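Local coordinates for protein 5-formaminoimidazole-4-carboxamide-1-(beta)-D-ribofuranosyl 5'-monophosphate synthetase (Methanocaldococcus jannaschii, PDB 2R7L) that catalyses the ATP- and formate-dependent, folate-independent formylation of the purine intermediate AICAR to FAICAR in de novo IMP biosynthesis, at residues Thr152-Phe157 with Arg164-Ala169. Residues are numbered along the deposited sequence; the frame is centred on the assembly and turned at random.
With ATP (adenosine-5'-triphosphate), chain E.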
ATOM      1  N   THR A 152      -8.339   0.263 -51.319  1.00 40.58           N
ATOM      2  CA  THR A 152      -7.960  -0.934 -50.594  1.00 40.76           C
ATOM      3  C   THR A 152      -9.083  -1.288 -49.625  1.00 39.74           C
ATOM      4  O   THR A 152      -9.642  -0.418 -48.950  1.00 34.54           O
ATOM      5  CB  THR A 152      -6.614  -0.760 -49.863  1.00 42.33           C
ATOM      6  OG1 THR A 152      -5.628  -0.319 -50.801  1.00 48.84           O
ATOM      7  CG2 THR A 152      -6.151  -2.078 -49.255  1.00 35.25           C
ATOM      8  N   VAL A 153      -9.442  -2.563 -49.587  1.00 35.95           N
ATOM      9  CA  VAL A 153     -10.518  -3.002 -48.724  1.00 34.89           C
ATOM     10  C   VAL A 153     -10.092  -4.229 -47.946  1.00 34.70           C
ATOM     11  O   VAL A 153      -9.164  -4.939 -48.349  1.00 32.28           O
ATOM     12  CB  VAL A 153     -11.813  -3.327 -49.519  1.00 34.69           C
ATOM     13  CG1 VAL A 153     -12.393  -2.072 -50.150  1.00 28.86           C
ATOM     14  CG2 VAL A 153     -11.553  -4.391 -50.568  1.00 33.18           C
ATOM     15  N   ILE A 154     -10.763  -4.470 -46.823  1.00 34.20           N
ATOM     16  CA  ILE A 154     -10.612  -5.731 -46.116  1.00 35.22           C
ATOM     17  C   ILE A 154     -11.926  -6.489 -46.253  1.00 32.72           C
ATOM     18  O   ILE A 154     -13.004  -5.890 -46.235  1.00 33.56           O
ATOM     19  CB  ILE A 154     -10.218  -5.529 -44.622  1.00 33.18           C
ATOM     20  CG1 ILE A 154      -9.977  -6.876 -43.930  1.00 33.81           C
ATOM     21  CG2 ILE A 154     -11.270  -4.720 -43.896  1.00 21.67           C
ATOM     22  CD1 ILE A 154      -9.236  -6.766 -42.599  1.00 38.38           C
ATOM     23  N   VAL A 155     -11.836  -7.801 -46.418  1.00 30.11           N
ATOM     24  CA  VAL A 155     -13.032  -8.603 -46.623  1.00 40.52           C
ATOM     25  C   VAL A 155     -13.185  -9.635 -45.517  1.00 39.88           C
ATOM     26  O   VAL A 155     -12.304 -10.471 -45.309  1.00 36.58           O
ATOM     27  CB  VAL A 155     -13.037  -9.297 -48.009  1.00 36.22           C
ATOM     28  CG1 VAL A 155     -14.396  -9.910 -48.275  1.00 36.43           C
ATOM     29  CG2 VAL A 155     -12.688  -8.296 -49.106  1.00 33.14           C
ATOM     30  N   LYS A 156     -14.320  -9.565 -44.824  1.00 50.32           N
ATOM     31  CA  LYS A 156     -14.587 -10.396 -43.654  1.00 56.65           C
ATOM     32  C   LYS A 156     -15.713 -11.402 -43.908  1.00 63.92           C
ATOM     33  O   LYS A 156     -16.591 -11.170 -44.740  1.00 64.41           O
ATOM     34  CB  LYS A 156     -14.947  -9.505 -42.462  1.00 51.24           C
ATOM     35  CG  LYS A 156     -13.896  -8.460 -42.136  1.00 43.74           C
ATOM     36  CD  LYS A 156     -14.394  -7.487 -41.083  1.00 39.67           C
ATOM     37  CE  LYS A 156     -13.271  -6.572 -40.618  1.00 39.09           C
ATOM     38  NZ  LYS A 156     -13.753  -5.447 -39.757  1.00 40.56           N
ATOM     39  N   PHE A 157     -15.678 -12.517 -43.179  1.00 71.52           N
ATOM     40  CA  PHE A 157     -16.688 -13.565 -43.311  1.00 76.07           C
ATOM     41  C   PHE A 157     -17.157 -14.060 -41.944  1.00 76.72           C
ATOM     42  O   PHE A 157     -18.250 -13.719 -41.485  1.00 74.94           O
ATOM     43  CB  PHE A 157     -16.138 -14.734 -44.133  1.00 80.91           C
ATOM     44  CG  PHE A 157     -15.513 -14.319 -45.435  1.00 81.98           C
ATOM     45  CD1 PHE A 157     -14.169 -13.990 -45.502  1.00 84.18           C
ATOM     46  CD2 PHE A 157     -16.269 -14.255 -46.592  1.00 84.54           C
ATOM     47  CE1 PHE A 157     -13.590 -13.602 -46.699  1.00 83.10           C
ATOM     48  CE2 PHE A 157     -15.696 -13.871 -47.794  1.00 84.45           C
ATOM     49  CZ  PHE A 157     -14.354 -13.542 -47.846  1.00 84.13           C
ATOM     50  N   ARG A 164      -8.852 -14.790 -40.061  1.00 51.43           N
ATOM     51  CA  ARG A 164      -8.987 -16.239 -40.248  1.00 63.85           C
ATOM     52  C   ARG A 164      -9.201 -16.605 -41.726  1.00 68.21           C
ATOM     53  O   ARG A 164      -8.377 -17.292 -42.335  1.00 66.59           O
ATOM     54  CB  ARG A 164     -10.120 -16.788 -39.384  1.00 61.33           C
ATOM     55  N   GLY A 165     -10.314 -16.145 -42.291  1.00 68.73           N
ATOM     56  CA  GLY A 165     -10.570 -16.285 -43.721  1.00 68.98           C
ATOM     57  C   GLY A 165     -10.527 -14.937 -44.419  1.00 68.18           C
ATOM     58  O   GLY A 165     -10.939 -14.808 -45.572  1.00 73.44           O
ATOM     59  N   TYR A 166     -10.017 -13.934 -43.710  1.00 59.62           N
ATOM     60  CA  TYR A 166      -9.950 -12.558 -44.196  1.00 50.45           C
ATOM     61  C   TYR A 166      -8.970 -12.390 -45.357  1.00 43.99           C
ATOM     62  O   TYR A 166      -8.052 -13.194 -45.535  1.00 37.42           O
ATOM     63  CB  TYR A 166      -9.536 -11.624 -43.050  1.00 56.40           C
ATOM     64  CG  TYR A 166     -10.572 -11.452 -41.953  1.00 56.03           C
ATOM     65  CD1 TYR A 166     -11.499 -12.453 -41.674  1.00 62.16           C
ATOM     66  CD2 TYR A 166     -10.607 -10.298 -41.181  1.00 57.72           C
ATOM     67  CE1 TYR A 166     -12.446 -12.300 -40.672  1.00 61.75           C
ATOM     68  CE2 TYR A 166     -11.547 -10.134 -40.172  1.00 57.67           C
ATOM     69  CZ  TYR A 166     -12.463 -11.139 -39.922  1.00 59.98           C
ATOM     70  OH  TYR A 166     -13.402 -10.987 -38.924  1.00 53.98           O
ATOM     71  N   PHE A 167      -9.172 -11.344 -46.152  1.00 36.43           N
ATOM     72  CA  PHE A 167      -8.170 -10.948 -47.144  1.00 32.05           C
ATOM     73  C   PHE A 167      -8.288  -9.485 -47.536  1.00 31.05           C
ATOM     74  O   PHE A 167      -9.310  -8.836 -47.280  1.00 33.35           O
ATOM     75  CB  PHE A 167      -8.149 -11.881 -48.378  1.00 38.96           C
ATOM     76  CG  PHE A 167      -9.376 -11.791 -49.256  1.00 40.23           C
ATOM     77  CD1 PHE A 167     -10.345 -12.784 -49.217  1.00 40.06           C
ATOM     78  CD2 PHE A 167      -9.541 -10.731 -50.147  1.00 37.57           C
ATOM     79  CE1 PHE A 167     -11.465 -12.714 -50.035  1.00 42.32           C
ATOM     80  CE2 PHE A 167     -10.660 -10.652 -50.965  1.00 38.32           C
ATOM     81  CZ  PHE A 167     -11.624 -11.644 -50.907  1.00 37.25           C
ATOM     82  N   ILE A 168      -7.220  -8.974 -48.136  1.00 32.41           N
ATOM     83  CA  ILE A 168      -7.144  -7.585 -48.577  1.00 34.37           C
ATOM     84  C   ILE A 168      -7.217  -7.528 -50.102  1.00 36.38           C
ATOM     85  O   ILE A 168      -6.611  -8.353 -50.789  1.00 29.23           O
ATOM     86  CB  ILE A 168      -5.810  -6.942 -48.129  1.00 33.36           C
ATOM     87  CG1 ILE A 168      -5.693  -6.973 -46.600  1.00 37.77           C
ATOM     88  CG2 ILE A 168      -5.673  -5.518 -48.686  1.00 27.97           C
ATOM     89  CD1 ILE A 168      -4.306  -6.679 -46.085  1.00 41.89           C
ATOM     90  N   ALA A 169      -7.956  -6.558 -50.628  1.00 36.77           N
ATOM     91  CA  ALA A 169      -8.076  -6.398 -52.068  1.00 37.32           C
ATOM     92  C   ALA A 169      -7.976  -4.933 -52.448  1.00 34.84           C
ATOM     93  O   ALA A 169      -8.421  -4.063 -51.704  1.00 36.68           O
ATOM     94  CB  ALA A 169      -9.391  -6.994 -52.563  1.00 41.05           C
TER
HETATM   95  PG  ATP E 400     -11.652 -10.010 -32.308  1.00 56.33           P
HETATM   96  O1G ATP E 400     -12.696 -10.395 -31.283  1.00 53.25           O
HETATM   97  O2G ATP E 400     -11.078  -8.619 -32.122  1.00 46.99           O
HETATM   98  O3G ATP E 400     -10.611 -11.079 -32.540  1.00 56.65           O
HETATM   99  PB  ATP E 400     -13.518  -8.772 -34.073  1.00 47.22           P
HETATM  100  O1B ATP E 400     -13.769  -7.927 -32.849  1.00 49.54           O
HETATM  101  O2B ATP E 400     -14.704  -9.392 -34.777  1.00 50.83           O
HETATM  102  O3B ATP E 400     -12.477  -9.956 -33.706  1.00 49.13           O
HETATM  103  PA  ATP E 400     -12.637  -8.038 -36.713  1.00 40.04           P
HETATM  104  O1A ATP E 400     -13.587  -7.064 -37.360  1.00 36.87           O
HETATM  105  O2A ATP E 400     -12.664  -9.509 -37.028  1.00 40.82           O
HETATM  106  O3A ATP E 400     -12.713  -7.824 -35.107  1.00 46.35           O
HETATM  107  O5' ATP E 400     -11.157  -7.507 -37.019  1.00 38.31           O
HETATM  108  C5' ATP E 400     -10.055  -8.387 -36.875  1.00 38.81           C
HETATM  109  C4' ATP E 400      -8.794  -7.610 -37.214  1.00 39.60           C
HETATM  110  O4' ATP E 400      -8.787  -7.253 -38.601  1.00 36.02           O
HETATM  111  C3' ATP E 400      -8.693  -6.297 -36.459  1.00 39.04           C
HETATM  112  O3' ATP E 400      -8.087  -6.462 -35.173  1.00 46.13           O
HETATM  113  C2' ATP E 400      -7.851  -5.444 -37.388  1.00 39.09           C
HETATM  114  O2' ATP E 400      -6.463  -5.685 -37.164  1.00 36.32           O
HETATM  115  C1' ATP E 400      -8.216  -5.952 -38.777  1.00 31.08           C
HETATM  116  N9  ATP E 400      -9.260  -5.063 -39.321  1.00 32.87           N
HETATM  117  C8  ATP E 400     -10.582  -5.208 -39.108  1.00 29.06           C
HETATM  118  N7  ATP E 400     -11.281  -4.226 -39.728  1.00 31.25           N
HETATM  119  C5  ATP E 400     -10.396  -3.440 -40.370  1.00 31.49           C
HETATM  120  C6  ATP E 400     -10.471  -2.236 -41.225  1.00 30.22           C
HETATM  121  N6  ATP E 400     -11.659  -1.657 -41.524  1.00 30.68           N
HETATM  122  N1  ATP E 400      -9.308  -1.727 -41.679  1.00 33.53           N
HETATM  123  C2  ATP E 400      -8.116  -2.290 -41.383  1.00 30.45           C
HETATM  124  N3  ATP E 400      -7.978  -3.388 -40.622  1.00 28.55           N
HETATM  125  C4  ATP E 400      -9.061  -3.989 -40.085  1.00 29.35           C
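V153 and A169 form an antiparallel hydrogen-bonded pair, V153 N to A169 O (2.8 Å) and A169 N to V153 O, within the hairpin of strands 153-156 and 167-169. I154 and I168 follow as a non-hydrogen-bonded pair. Towards the ATP-binding turn the ladder slackens: V155 N still bonds F167 O, but the return bond from F167 N to V155 O is weak at 3.4 Å.

Apolar packing fills the face turned to helix 172-184. V155 CB makes a CH-pi contact over one face of the F167 ring, 4.1 Å from its centroid. F167 CG stands between its backbone N and carbonyl carbon (chi1 69°), laying the ring alongside V155, whose beta-branch offers a broad surface; F175 meets this ring edge-to-face. At the hairpin end, poorly ordered F157 turns its ring edge to F167 CE1, a less certain contact.

On the other face, I154, K156 and Y166 meet the nucleotide. Branched I154 lays CG2 and CD1 against flat adenine. K156's long chain suits two tasks: CG makes a CH-pi contact over the Y166 ring, while NZ bonds ATP N7 (2.8 Å) and O1A and salt-bridges E199. Y166 adds a hydroxyl to its flat ring, and OH donates to O2A at a short 2.5 Å. A leucine in place of Y166 would probably leave O2A without this donor and K156 without its flat support.

Such a glycine-bearing hairpin is characteristic of ATP-grasp enzymes; K156 and Y166 each bond one alpha-phosphate oxygen, consistent with their holding it, and the lysine probably also offsets its negative charge.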